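PDB 3U4J: NAD-dependent aldehyde dehydrogenase from Sinorhizobium meliloti, which probably oxidises aldehydes, or related oxo compounds, with NAD or NADP as the electron acceptor. Local coordinates for residues L107-E112 against G122-C127; L99-E104 against A208-E213; E180-A185 against V192-S197; A128-Y133 against R478-Y483. All coordinates share one frame; numbering follows the deposited sequence.

Interaction 1 (L107-E112 against G122-C127); sequences LIESLE and GEIGFC
Glu109 and Ile124 make the one apolar touch between residues 107-112 and 122-127, which lie on helices 102-113 and 117-138, two neighbours in the chain that a short loop connects. Glu109 CG lies 4.0 Å from Ile124 CD1, the outermost carbon of the isoleucine, so it is the methylene part of the glutamate, and not its charge, that rests on the hydrocarbon. A bend in the Glu109 chain at chi2 (-67°) separates the two jobs: the aliphatic flank is given to Ile124, while the carboxylate turns off toward the polar side. The backbones stay well apart, with the CA atoms of Glu109 and Ile124 8.9 Å from each other, and Ile124 also packs on Gln102, Leu105 and Ala106 of the first helix.

The polar part of the contact runs through water. One molecule donates to Glu109 OE1 at 2.6 Å and to Glu123 OE1 at 2.9 Å, spending both its hydrogens on the two acids. Those oxygens, Glu109 OE1 and Glu123 OE1, stand 4.4 Å apart and do not bond to each other.

Both acids have further partners. Glu109 accepts from Thr203 OG1 through OE2 and from the backbone N of Phe175 through OE1, at the start of helix 174-187; Glu123 forms a salt bridge to Lys115 and accepts from Gln119 NE2.

With the water as double donor, and with the lysine and a helix N-terminus close by, two buried carboxylates can probably both remain ionised side by side, their repulsion offset by donors on every carboxylate oxygen.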
loop_
_atom_site.group_PDB
_atom_site.type_symbol
_atom_site.label_atom_id
_atom_site.label_comp_id
_atom_site.label_asym_id
_atom_site.label_seq_id
_atom_site.Cartn_x
_atom_site.Cartn_y
_atom_site.Cartn_z
ATOM N N LEU A 107 31.801 23.608 -0.886
ATOM C CA LEU A 107 32.454 24.895 -1.154
ATOM C C LEU A 107 31.735 25.711 -2.250
ATOM O O LEU A 107 31.511 26.921 -2.094
ATOM C CB LEU A 107 33.949 24.710 -1.463
ATOM C CG LEU A 107 34.723 26.019 -1.771
ATOM C CD1 LEU A 107 34.695 27.032 -0.575
ATOM C CD2 LEU A 107 36.153 25.716 -2.194
ATOM N N ILE A 108 31.369 25.055 -3.348
ATOM C CA ILE A 108 30.588 25.714 -4.406
ATOM C C ILE A 108 29.310 26.345 -3.796
ATOM O O ILE A 108 29.064 27.537 -3.974
ATOM C CB ILE A 108 30.249 24.741 -5.560
ATOM C CG1 ILE A 108 31.523 24.233 -6.225
ATOM C CG2 ILE A 108 29.347 25.426 -6.663
ATOM C CD1 ILE A 108 31.210 23.213 -7.349
ATOM N N GLU A 109 28.535 25.548 -3.043
ATOM C CA GLU A 109 27.257 26.000 -2.495
ATOM C C GLU A 109 27.499 27.185 -1.592
ATOM O O GLU A 109 26.748 28.147 -1.623
ATOM C CB GLU A 109 26.563 24.924 -1.630
ATOM C CG GLU A 109 25.748 23.866 -2.334
ATOM C CD GLU A 109 24.472 24.346 -3.027
ATOM O OE1 GLU A 109 23.342 24.099 -2.511
ATOM O OE2 GLU A 109 24.615 24.917 -4.116
ATOM N N SER A 110 28.534 27.091 -0.766
ATOM C CA SER A 110 28.858 28.151 0.197
ATOM C C SER A 110 29.168 29.470 -0.519
ATOM O O SER A 110 28.623 30.546 -0.183
ATOM C CB SER A 110 30.054 27.726 1.059
ATOM O OG SER A 110 30.352 28.714 2.018
ATOM N N LEU A 111 30.053 29.381 -1.505
ATOM C CA LEU A 111 30.470 30.559 -2.254
ATOM C C LEU A 111 29.324 31.209 -3.042
ATOM O O LEU A 111 29.212 32.429 -3.077
ATOM C CB LEU A 111 31.615 30.184 -3.195
ATOM C CG LEU A 111 32.984 29.927 -2.545
ATOM C CD1 LEU A 111 33.994 29.381 -3.607
ATOM C CD2 LEU A 111 33.483 31.192 -1.894
ATOM N N GLU A 112 28.496 30.394 -3.703
ATOM C CA GLU A 112 27.461 30.927 -4.576
ATOM C C GLU A 112 26.231 31.357 -3.795
ATOM O O GLU A 112 25.593 32.343 -4.151
ATOM C CB GLU A 112 27.055 29.920 -5.665
ATOM C CG GLU A 112 28.203 29.527 -6.578
ATOM C CD GLU A 112 27.800 28.605 -7.715
ATOM O OE1 GLU A 112 26.606 28.239 -7.843
ATOM O OE2 GLU A 112 28.700 28.243 -8.502
ATOM N N GLY A 122 26.944 19.627 5.509
ATOM C CA GLY A 122 25.835 18.758 5.978
ATOM C C GLY A 122 24.753 18.567 4.917
ATOM O O GLY A 122 24.205 17.462 4.759
ATOM N N GLU A 123 24.429 19.632 4.192
ATOM C CA GLU A 123 23.484 19.502 3.071
ATOM C C GLU A 123 23.916 18.559 1.941
ATOM O O GLU A 123 23.090 17.812 1.408
ATOM C CB GLU A 123 23.130 20.866 2.503
ATOM C CG GLU A 123 22.226 21.636 3.411
ATOM C CD GLU A 123 21.884 23.022 2.867
ATOM O OE1 GLU A 123 22.073 23.286 1.640
ATOM O OE2 GLU A 123 21.422 23.853 3.684
ATOM N N ILE A 124 25.184 18.625 1.551
ATOM C CA ILE A 124 25.694 17.738 0.501
ATOM C C ILE A 124 25.548 16.288 0.960
ATOM O O ILE A 124 25.111 15.445 0.198
ATOM C CB ILE A 124 27.193 18.019 0.161
ATOM C CG1 ILE A 124 27.406 19.495 -0.204
ATOM C CG2 ILE A 124 27.700 17.096 -0.975
ATOM C CD1 ILE A 124 26.471 20.059 -1.346
ATOM N N GLY A 125 25.918 16.009 2.214
ATOM C CA GLY A 125 25.719 14.671 2.801
ATOM C C GLY A 125 24.268 14.229 2.791
ATOM O O GLY A 125 23.945 13.079 2.466
ATOM N N PHE A 126 23.379 15.134 3.167
ATOM C CA PHE A 126 21.950 14.868 3.072
ATOM C C PHE A 126 21.490 14.573 1.628
ATOM O O PHE A 126 20.690 13.674 1.385
ATOM C CB PHE A 126 21.165 16.034 3.658
ATOM C CG PHE A 126 19.713 15.725 3.875
ATOM C CD1 PHE A 126 19.305 14.975 4.976
ATOM C CD2 PHE A 126 18.750 16.186 2.985
ATOM C CE1 PHE A 126 17.938 14.693 5.187
ATOM C CE2 PHE A 126 17.406 15.905 3.173
ATOM C CZ PHE A 126 16.992 15.156 4.272
ATOM N N CYS A 127 22.020 15.317 0.669
ATOM C CA CYS A 127 21.683 15.069 -0.737
ATOM C C CYS A 127 22.143 13.698 -1.188
ATOM O O CYS A 127 21.438 13.037 -1.958
ATOM C CB CYS A 127 22.314 16.120 -1.638
ATOM S SG CYS A 127 21.490 17.697 -1.451
HETATM O O HOH W 1 21.338 23.110 -1.117
#

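Interaction 2 (L99-E104 against A208-E213); sequences LARQEE and AELARE
Arg101 and Glu213 meet in a salt bridge in which one direct bond and one water share the work. Arg101 NH2 donates to Glu213 OE2 at 2.9 Å, with a bent N-H...O angle of 136°; the acceptor lies at the edge of the guanidinium, near its plane, and receives the bond on its syn side. Next to it a water accepts from Arg101 NE at 2.8 Å and donates to Glu213 OE1, also at 2.8 Å. NE and NH2 thus serve both oxygens of one carboxylate, but the two flat groups are turned 40° against each other, and the water takes the place of a second direct bond.

Arg101 sits at the break between helices 84-100 and 102-113, where it is the N-cap residue of the second. Its partner belongs to helix 202-214, which links the parallel strands 191-195 and 221-223 in a beta-alpha-beta unit of the Rossmann-like part of the fold.

Nearer the backbone, chi1 (-46°) sets Arg101 CG beside its own N, 4.2 Å from Leu210 CD2, and the bend at chi2 turns the rest of the chain toward Glu213; Leu210 in turn packs on Ile98. A methionine in place of Arg101 would probably leave Glu213 without its cationic mate and the water without a donor on this side. Farther along the same two helices, Glu104 and Glu209 are each paired with Arg206.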
loop_
_atom_site.group_PDB
_atom_site.type_symbol
_atom_site.label_atom_id
_atom_site.label_comp_id
_atom_site.label_asym_id
_atom_site.label_seq_id
_atom_site.Cartn_x
_atom_site.Cartn_y
_atom_site.Cartn_z
ATOM N N LEU A 99 29.209 11.941 -2.302
ATOM C CA LEU A 99 30.103 11.775 -1.172
ATOM C C LEU A 99 31.566 11.934 -1.519
ATOM O O LEU A 99 32.294 12.605 -0.801
ATOM C CB LEU A 99 29.853 10.445 -0.451
ATOM C CG LEU A 99 28.541 10.334 0.324
ATOM C CD1 LEU A 99 28.469 8.995 1.122
ATOM C CD2 LEU A 99 28.318 11.555 1.272
ATOM N N ALA A 100 32.003 11.323 -2.619
ATOM C CA ALA A 100 33.404 11.439 -3.033
ATOM C C ALA A 100 33.760 12.924 -3.314
ATOM O O ALA A 100 34.894 13.363 -3.088
ATOM C CB ALA A 100 33.675 10.559 -4.271
ATOM N N ARG A 101 32.794 13.702 -3.792
ATOM C CA ARG A 101 33.055 15.113 -4.088
ATOM C C ARG A 101 32.454 16.050 -3.035
ATOM O O ARG A 101 32.148 17.222 -3.329
ATOM C CB ARG A 101 32.542 15.506 -5.484
ATOM C CG ARG A 101 32.885 14.528 -6.628
ATOM C CD ARG A 101 34.382 14.497 -6.969
ATOM N NE ARG A 101 34.580 13.595 -8.109
ATOM C CZ ARG A 101 35.240 12.436 -8.069
ATOM N NH1 ARG A 101 35.826 12.018 -6.945
ATOM N NH2 ARG A 101 35.341 11.696 -9.175
ATOM N N GLN A 102 32.290 15.550 -1.810
ATOM C CA GLN A 102 31.536 16.322 -0.809
ATOM C C GLN A 102 32.140 17.707 -0.522
ATOM O O GLN A 102 31.406 18.693 -0.492
ATOM C CB GLN A 102 31.331 15.553 0.502
ATOM C CG GLN A 102 30.510 16.336 1.555
ATOM C CD GLN A 102 30.124 15.463 2.755
ATOM O OE1 GLN A 102 30.610 14.336 2.909
ATOM N NE2 GLN A 102 29.248 15.965 3.588
ATOM N N GLU A 103 33.450 17.771 -0.295
ATOM C CA GLU A 103 34.097 19.043 0.073
ATOM C C GLU A 103 34.071 20.061 -1.077
ATOM O O GLU A 103 33.816 21.255 -0.851
ATOM C CB GLU A 103 35.545 18.819 0.585
ATOM C CG GLU A 103 35.603 18.199 1.994
ATOM C CD GLU A 103 34.811 19.014 3.023
ATOM O OE1 GLU A 103 35.045 20.242 3.165
ATOM O OE2 GLU A 103 33.940 18.416 3.692
ATOM N N GLU A 104 34.326 19.571 -2.293
ATOM C CA GLU A 104 34.193 20.372 -3.519
ATOM C C GLU A 104 32.781 20.966 -3.617
ATOM O O GLU A 104 32.616 22.162 -3.876
ATOM C CB GLU A 104 34.462 19.533 -4.782
ATOM C CG GLU A 104 34.364 20.337 -6.111
ATOM C CD GLU A 104 34.187 19.464 -7.389
ATOM O OE1 GLU A 104 34.427 18.238 -7.356
ATOM O OE2 GLU A 104 33.809 20.028 -8.446
ATOM N N ALA A 208 24.653 17.239 -12.678
ATOM C CA ALA A 208 24.423 16.645 -14.007
ATOM C C ALA A 208 25.700 15.981 -14.524
ATOM O O ALA A 208 25.639 14.959 -15.217
ATOM C CB ALA A 208 23.937 17.692 -15.004
ATOM N N GLU A 209 26.839 16.581 -14.200
ATOM C CA GLU A 209 28.135 16.025 -14.604
ATOM C C GLU A 209 28.423 14.728 -13.849
ATOM O O GLU A 209 28.962 13.779 -14.418
ATOM C CB GLU A 209 29.258 17.063 -14.441
ATOM C CG GLU A 209 29.068 18.273 -15.395
ATOM C CD GLU A 209 30.104 19.380 -15.188
ATOM O OE1 GLU A 209 30.796 19.404 -14.143
ATOM O OE2 GLU A 209 30.215 20.263 -16.062
ATOM N N LEU A 210 28.039 14.677 -12.577
ATOM C CA LEU A 210 28.145 13.406 -11.817
ATOM C C LEU A 210 27.246 12.312 -12.392
ATOM O O LEU A 210 27.667 11.150 -12.487
ATOM C CB LEU A 210 27.864 13.610 -10.331
ATOM C CG LEU A 210 28.785 14.611 -9.624
ATOM C CD1 LEU A 210 28.486 14.656 -8.127
ATOM C CD2 LEU A 210 30.239 14.282 -9.866
ATOM N N ALA A 211 26.018 12.662 -12.780
ATOM C CA ALA A 211 25.150 11.690 -13.460
ATOM C C ALA A 211 25.806 11.156 -14.741
ATOM O O ALA A 211 25.763 9.937 -15.039
ATOM C CB ALA A 211 23.733 12.302 -13.773
ATOM N N ARG A 212 26.424 12.052 -15.500
ATOM C CA ARG A 212 27.143 11.616 -16.722
ATOM C C ARG A 212 28.304 10.697 -16.324
ATOM O O ARG A 212 28.513 9.639 -16.918
ATOM C CB ARG A 212 27.678 12.831 -17.498
ATOM C CG ARG A 212 28.392 12.464 -18.795
ATOM C CD ARG A 212 28.742 13.713 -19.615
ATOM N NE ARG A 212 29.589 14.682 -18.905
ATOM C CZ ARG A 212 29.800 15.927 -19.344
ATOM N NH1 ARG A 212 29.225 16.332 -20.485
ATOM N NH2 ARG A 212 30.567 16.763 -18.653
ATOM N N GLU A 213 29.051 11.099 -15.299
ATOM C CA GLU A 213 30.201 10.296 -14.816
ATOM C C GLU A 213 29.785 8.878 -14.338
ATOM O O GLU A 213 30.519 7.900 -14.544
ATOM C CB GLU A 213 30.940 11.075 -13.707
ATOM C CG GLU A 213 32.246 10.456 -13.172
ATOM C CD GLU A 213 33.071 11.475 -12.347
ATOM O OE1 GLU A 213 32.670 12.667 -12.282
ATOM O OE2 GLU A 213 34.127 11.101 -11.769
HETATM O O HOH W 2 33.814 14.563 -10.591
#

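Interaction 3 (E180-A185 against V192-S197); sequences ERVPWA and VVLKPS
Val182 and Val192 face each other across the interior of a beta-alpha-beta crossover, in which helix 174-187 follows strand 153-168 and leads back into its parallel neighbour, strand 191-195. Over these segments the helix runs almost exactly antiparallel to the strand, at 176°, with the axes 10.0 Å apart.

The two methyls of Val182 are divided between two residues of the strand: CG1 approaches Val192 CG2 at 4.4 Å, and CG2 approaches Leu194 CD1 at the same 4.4 Å. Val192 is forked in the same way. Its chi1 of -54° sets CG1 beside the backbone N, on the side of Ala185, while CG2 is left to meet Val182. One turn of helix and two strand residues on the same face of the sheet therefore meet through methyl groups alone, with no polar bond between them. Phe221 and Ile167, on the strands flanking 191-195, extend this apolar layer.

The polar side-chain bonds within the segments gather at one end, where the helical segment begins and the strand ends. Arg181 NH1 holds Glu180 OE1 within the helix, and Lys195 NZ donates to Pro196 O past the end of the strand. The tightest touch between helix and strand is Ala185 CB against Val192 CG1, at 3.8 Å.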
loop_
_atom_site.group_PDB
_atom_site.type_symbol
_atom_site.label_atom_id
_atom_site.label_comp_id
_atom_site.label_asym_id
_atom_site.label_seq_id
_atom_site.Cartn_x
_atom_site.Cartn_y
_atom_site.Cartn_z
ATOM N N GLU A 180 15.915 16.594 -4.176
ATOM C CA GLU A 180 14.531 16.199 -3.807
ATOM C C GLU A 180 13.634 15.988 -5.033
ATOM O O GLU A 180 12.508 15.538 -4.898
ATOM C CB GLU A 180 13.835 17.276 -2.963
ATOM C CG GLU A 180 14.421 17.612 -1.620
ATOM C CD GLU A 180 13.660 18.786 -0.957
ATOM O OE1 GLU A 180 12.846 19.480 -1.637
ATOM O OE2 GLU A 180 13.898 19.024 0.247
ATOM N N ARG A 181 14.097 16.368 -6.217
ATOM C CA ARG A 181 13.237 16.316 -7.430
ATOM C C ARG A 181 13.798 15.357 -8.479
ATOM O O ARG A 181 13.114 14.432 -8.890
ATOM C CB ARG A 181 13.097 17.702 -8.083
ATOM C CG ARG A 181 12.535 18.798 -7.150
ATOM C CD ARG A 181 11.032 18.638 -6.849
ATOM N NE ARG A 181 10.616 19.792 -6.048
ATOM C CZ ARG A 181 10.838 19.932 -4.748
ATOM N NH1 ARG A 181 11.389 18.948 -4.038
ATOM N NH2 ARG A 181 10.502 21.066 -4.145
ATOM N N VAL A 182 15.026 15.605 -8.928
ATOM C CA VAL A 182 15.626 14.812 -10.006
ATOM C C VAL A 182 15.583 13.291 -9.741
ATOM O O VAL A 182 15.137 12.541 -10.599
ATOM C CB VAL A 182 17.067 15.304 -10.374
ATOM C CG1 VAL A 182 17.778 14.339 -11.360
ATOM C CG2 VAL A 182 17.030 16.746 -10.946
ATOM N N PRO A 183 16.029 12.832 -8.549
ATOM C CA PRO A 183 16.080 11.356 -8.376
ATOM C C PRO A 183 14.700 10.690 -8.420
ATOM O O PRO A 183 14.575 9.586 -8.929
ATOM C CB PRO A 183 16.714 11.179 -6.969
ATOM C CG PRO A 183 17.420 12.456 -6.671
ATOM C CD PRO A 183 16.607 13.538 -7.389
ATOM N N TRP A 184 13.670 11.363 -7.910
ATOM C CA TRP A 184 12.330 10.842 -7.954
ATOM C C TRP A 184 11.783 10.788 -9.379
ATOM O O TRP A 184 11.088 9.823 -9.761
ATOM C CB TRP A 184 11.408 11.645 -7.033
ATOM C CG TRP A 184 11.473 11.144 -5.581
ATOM C CD1 TRP A 184 10.564 10.332 -4.961
ATOM C CD2 TRP A 184 12.511 11.405 -4.608
ATOM N NE1 TRP A 184 10.977 10.066 -3.670
ATOM C CE2 TRP A 184 12.157 10.713 -3.422
ATOM C CE3 TRP A 184 13.692 12.170 -4.619
ATOM C CZ2 TRP A 184 12.932 10.770 -2.241
ATOM C CZ3 TRP A 184 14.496 12.212 -3.449
ATOM C CH2 TRP A 184 14.105 11.506 -2.271
ATOM N N ALA A 185 12.116 11.811 -10.157
ATOM C CA ALA A 185 11.690 11.900 -11.550
ATOM C C ALA A 185 12.402 10.860 -12.433
ATOM O O ALA A 185 11.765 10.030 -13.068
ATOM C CB ALA A 185 11.946 13.365 -12.073
ATOM N N VAL A 192 14.819 14.589 -17.765
ATOM C CA VAL A 192 14.606 15.905 -17.179
ATOM C C VAL A 192 15.460 17.010 -17.801
ATOM O O VAL A 192 16.556 16.755 -18.323
ATOM C CB VAL A 192 14.864 15.903 -15.637
ATOM C CG1 VAL A 192 14.037 14.834 -14.950
ATOM C CG2 VAL A 192 16.354 15.774 -15.301
ATOM N N VAL A 193 14.948 18.232 -17.718
ATOM C CA VAL A 193 15.750 19.410 -17.943
ATOM C C VAL A 193 15.700 20.223 -16.666
ATOM O O VAL A 193 14.620 20.655 -16.229
ATOM C CB VAL A 193 15.248 20.261 -19.164
ATOM C CG1 VAL A 193 16.089 21.515 -19.332
ATOM C CG2 VAL A 193 15.292 19.421 -20.465
ATOM N N LEU A 194 16.870 20.412 -16.074
ATOM C CA LEU A 194 17.024 21.098 -14.798
ATOM C C LEU A 194 17.441 22.529 -15.075
ATOM O O LEU A 194 18.433 22.755 -15.770
ATOM C CB LEU A 194 18.118 20.420 -13.939
ATOM C CG LEU A 194 18.480 21.033 -12.567
ATOM C CD1 LEU A 194 17.256 21.092 -11.680
ATOM C CD2 LEU A 194 19.582 20.263 -11.859
ATOM N N LYS A 195 16.681 23.479 -14.522
ATOM C CA LYS A 195 16.991 24.899 -14.606
ATOM C C LYS A 195 17.217 25.511 -13.208
ATOM O O LYS A 195 16.249 25.805 -12.498
ATOM C CB LYS A 195 15.844 25.621 -15.310
ATOM C CG LYS A 195 16.263 26.945 -15.938
ATOM C CD LYS A 195 16.127 28.056 -15.001
ATOM C CE LYS A 195 17.047 29.196 -15.433
ATOM N NZ LYS A 195 17.136 30.096 -14.266
ATOM N N PRO A 196 18.482 25.658 -12.781
ATOM C CA PRO A 196 18.680 26.261 -11.455
ATOM C C PRO A 196 18.680 27.788 -11.535
ATOM O O PRO A 196 18.650 28.367 -12.640
ATOM C CB PRO A 196 20.042 25.740 -11.035
ATOM C CG PRO A 196 20.777 25.541 -12.356
ATOM C CD PRO A 196 19.751 25.209 -13.388
ATOM N N SER A 197 18.704 28.434 -10.374
ATOM C CA SER A 197 18.717 29.879 -10.324
ATOM C C SER A 197 19.955 30.468 -11.004
ATOM O O SER A 197 21.048 29.928 -10.908
ATOM C CB SER A 197 18.687 30.355 -8.870
ATOM O OG SER A 197 18.940 31.738 -8.835
#

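Interaction 4 (A128-Y133 against R478-Y483); sequences ADLWSY and RELGRY
A chi1 of 173° swings the Tyr133 ring away from the backbone N of its own residue and straight out from the helix, so that its phenol end arrives at Gly481; Leu130, with chi1 -73°, sends its branch point the other way round, beside its N, and delivers CD2 to Leu480. The tyrosine meets main chain. Its OH lies 3.2 Å from Gly481 C and 3.3 Å from Gly481 CA, while Gly481 O sits at the ring edge, near the ring plane, 3.5 Å from Tyr133 CE2. That carbonyl oxygen is taken up by Trp184 NE1. Gly481 has a positive phi, which residues with a CB adopt less readily. Beyond it, Arg482 CG passes 4.2 Å from Tyr133 OH.

In the fold, helix 117-138 here meets the loop that leaves strand 475-476 and runs into helix 483-487, more than three hundred residues later in the chain. The site also lies beside a subunit interface: Tyr133 packs on Arg139 of a second subunit, and Arg482, which donates to Gln137 of its own chain, forms a salt bridge to Glu142 of that subunit.

A valine in place of Tyr133 would probably open a gap beside Gly481 CA and C and leave that peptide less firmly supported.

One turn earlier on the helix the contact is purely apolar. Leu130 CD2 comes within 4.0 Å of Leu480 CD2 and 4.1 Å of Leu480 CD1, touching both methyls of the fork, and Leu480 rests on Trp184 as well.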
loop_
_atom_site.group_PDB
_atom_site.type_symbol
_atom_site.label_atom_id
_atom_site.label_comp_id
_atom_site.label_asym_id
_atom_site.label_seq_id
_atom_site.Cartn_x
_atom_site.Cartn_y
_atom_site.Cartn_z
ATOM N N ALA A 128 23.326 13.267 -0.728
ATOM C CA ALA A 128 23.747 11.917 -1.061
ATOM C C ALA A 128 22.715 10.916 -0.503
ATOM O O ALA A 128 22.408 9.911 -1.154
ATOM C CB ALA A 128 25.156 11.615 -0.527
ATOM N N ASP A 129 22.173 11.202 0.686
ATOM C CA ASP A 129 21.164 10.318 1.304
ATOM C C ASP A 129 19.837 10.355 0.536
ATOM O O ASP A 129 19.156 9.326 0.408
ATOM C CB ASP A 129 20.930 10.670 2.791
ATOM C CG ASP A 129 20.145 9.590 3.531
ATOM O OD1 ASP A 129 20.537 8.399 3.504
ATOM O OD2 ASP A 129 19.136 9.931 4.153
ATOM N N LEU A 130 19.465 11.534 0.015
ATOM C CA LEU A 130 18.281 11.629 -0.828
ATOM C C LEU A 130 18.408 10.761 -2.060
ATOM O O LEU A 130 17.465 10.043 -2.405
ATOM C CB LEU A 130 18.003 13.063 -1.249
ATOM C CG LEU A 130 17.457 14.012 -0.165
ATOM C CD1 LEU A 130 17.647 15.461 -0.667
ATOM C CD2 LEU A 130 15.996 13.740 0.149
ATOM N N TRP A 131 19.565 10.839 -2.706
ATOM C CA TRP A 131 19.810 10.059 -3.915
ATOM C C TRP A 131 19.783 8.577 -3.523
ATOM O O TRP A 131 19.199 7.781 -4.240
ATOM C CB TRP A 131 21.155 10.443 -4.585
ATOM C CG TRP A 131 21.020 11.611 -5.521
ATOM C CD1 TRP A 131 21.013 12.958 -5.175
ATOM C CD2 TRP A 131 20.833 11.561 -6.938
ATOM N NE1 TRP A 131 20.830 13.738 -6.304
ATOM C CE2 TRP A 131 20.735 12.903 -7.399
ATOM C CE3 TRP A 131 20.739 10.507 -7.878
ATOM C CZ2 TRP A 131 20.551 13.217 -8.746
ATOM C CZ3 TRP A 131 20.556 10.826 -9.227
ATOM C CH2 TRP A 131 20.453 12.170 -9.648
ATOM N N SER A 132 20.372 8.206 -2.375
ATOM C CA SER A 132 20.369 6.790 -1.976
ATOM C C SER A 132 18.984 6.266 -1.661
ATOM O O SER A 132 18.641 5.167 -2.062
ATOM C CB SER A 132 21.267 6.512 -0.764
ATOM O OG SER A 132 22.579 6.951 -1.044
ATOM N N TYR A 133 18.216 7.032 -0.901
ATOM C CA TYR A 133 16.837 6.655 -0.590
ATOM C C TYR A 133 16.028 6.417 -1.871
ATOM O O TYR A 133 15.298 5.418 -1.996
ATOM C CB TYR A 133 16.132 7.724 0.278
ATOM C CG TYR A 133 14.656 7.386 0.429
ATOM C CD1 TYR A 133 14.188 6.606 1.494
ATOM C CD2 TYR A 133 13.727 7.819 -0.521
ATOM C CE1 TYR A 133 12.826 6.281 1.584
ATOM C CE2 TYR A 133 12.374 7.479 -0.435
ATOM C CZ TYR A 133 11.944 6.717 0.608
ATOM O OH TYR A 133 10.610 6.387 0.655
ATOM N N ARG A 478 2.962 16.332 -3.931
ATOM C CA ARG A 478 3.832 15.914 -2.829
ATOM C C ARG A 478 5.125 15.325 -3.349
ATOM O O ARG A 478 5.121 14.579 -4.324
ATOM C CB ARG A 478 3.118 14.902 -1.945
ATOM C CG ARG A 478 1.992 15.523 -1.072
ATOM C CD ARG A 478 2.579 16.407 0.053
ATOM N NE ARG A 478 1.565 16.952 0.962
ATOM C CZ ARG A 478 0.858 18.060 0.726
ATOM N NH1 ARG A 478 1.014 18.727 -0.425
ATOM N NH2 ARG A 478 -0.025 18.495 1.638
ATOM N N GLU A 479 6.225 15.664 -2.696
ATOM C CA GLU A 479 7.543 15.193 -3.079
ATOM C C GLU A 479 8.060 14.252 -1.990
ATOM O O GLU A 479 7.481 14.193 -0.893
ATOM C CB GLU A 479 8.499 16.383 -3.257
ATOM C CG GLU A 479 7.983 17.521 -4.175
ATOM C CD GLU A 479 7.822 17.094 -5.641
ATOM O OE1 GLU A 479 8.652 16.284 -6.150
ATOM O OE2 GLU A 479 6.853 17.574 -6.275
ATOM N N LEU A 480 9.134 13.528 -2.311
ATOM C CA LEU A 480 9.894 12.722 -1.366
ATOM C C LEU A 480 9.132 11.467 -0.943
ATOM O O LEU A 480 8.007 11.247 -1.379
ATOM C CB LEU A 480 10.327 13.525 -0.123
ATOM C CG LEU A 480 11.403 14.600 -0.212
ATOM C CD1 LEU A 480 12.153 14.797 1.160
ATOM C CD2 LEU A 480 12.361 14.431 -1.334
ATOM N N GLY A 481 9.769 10.655 -0.107
ATOM C CA GLY A 481 9.213 9.354 0.283
ATOM C C GLY A 481 8.765 8.543 -0.926
ATOM O O GLY A 481 9.412 8.579 -1.967
ATOM N N ARG A 482 7.640 7.843 -0.777
ATOM C CA ARG A 482 6.984 7.141 -1.879
ATOM C C ARG A 482 6.127 8.108 -2.691
ATOM O O ARG A 482 5.787 7.819 -3.819
ATOM C CB ARG A 482 6.093 6.011 -1.352
ATOM C CG ARG A 482 6.906 4.971 -0.617
ATOM C CD ARG A 482 6.229 3.621 -0.494
ATOM N NE ARG A 482 7.273 2.595 -0.329
ATOM C CZ ARG A 482 7.290 1.651 0.619
ATOM N NH1 ARG A 482 6.303 1.551 1.510
ATOM N NH2 ARG A 482 8.293 0.775 0.657
ATOM N N TYR A 483 5.770 9.249 -2.103
ATOM C CA TYR A 483 4.832 10.161 -2.762
ATOM C C TYR A 483 5.420 10.796 -4.016
ATOM O O TYR A 483 4.701 10.961 -5.028
ATOM C CB TYR A 483 4.348 11.256 -1.790
ATOM C CG TYR A 483 3.334 10.710 -0.771
ATOM C CD1 TYR A 483 1.974 11.021 -0.876
ATOM C CD2 TYR A 483 3.743 9.873 0.278
ATOM C CE1 TYR A 483 1.047 10.493 0.033
ATOM C CE2 TYR A 483 2.819 9.362 1.211
ATOM C CZ TYR A 483 1.487 9.676 1.085
ATOM O OH TYR A 483 0.569 9.166 1.991
#

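Interactions 1, 3 and 4 are buried, whereas interaction 2 lies partly at the surface, and the chemistry follows. Near solvent, opposite charges pair directly with help from a water; inside, interaction 1 needs a water to reconcile two like charges, interaction 3 is wholly apolar, and interaction 4 adds aromatic contact with main chain. Helix 102-113 serves interactions 1 and 2, which touch where Ile124 meets Gln102; helix 117-138 serves 1 and 4. Interaction 4 touches interaction 2 through Leu99 and Ala128, and interaction 3 through Pro183 on Trp131 and Trp184 on Tyr133. Of the four, interaction 4 alone has residues reaching neighbouring subunits.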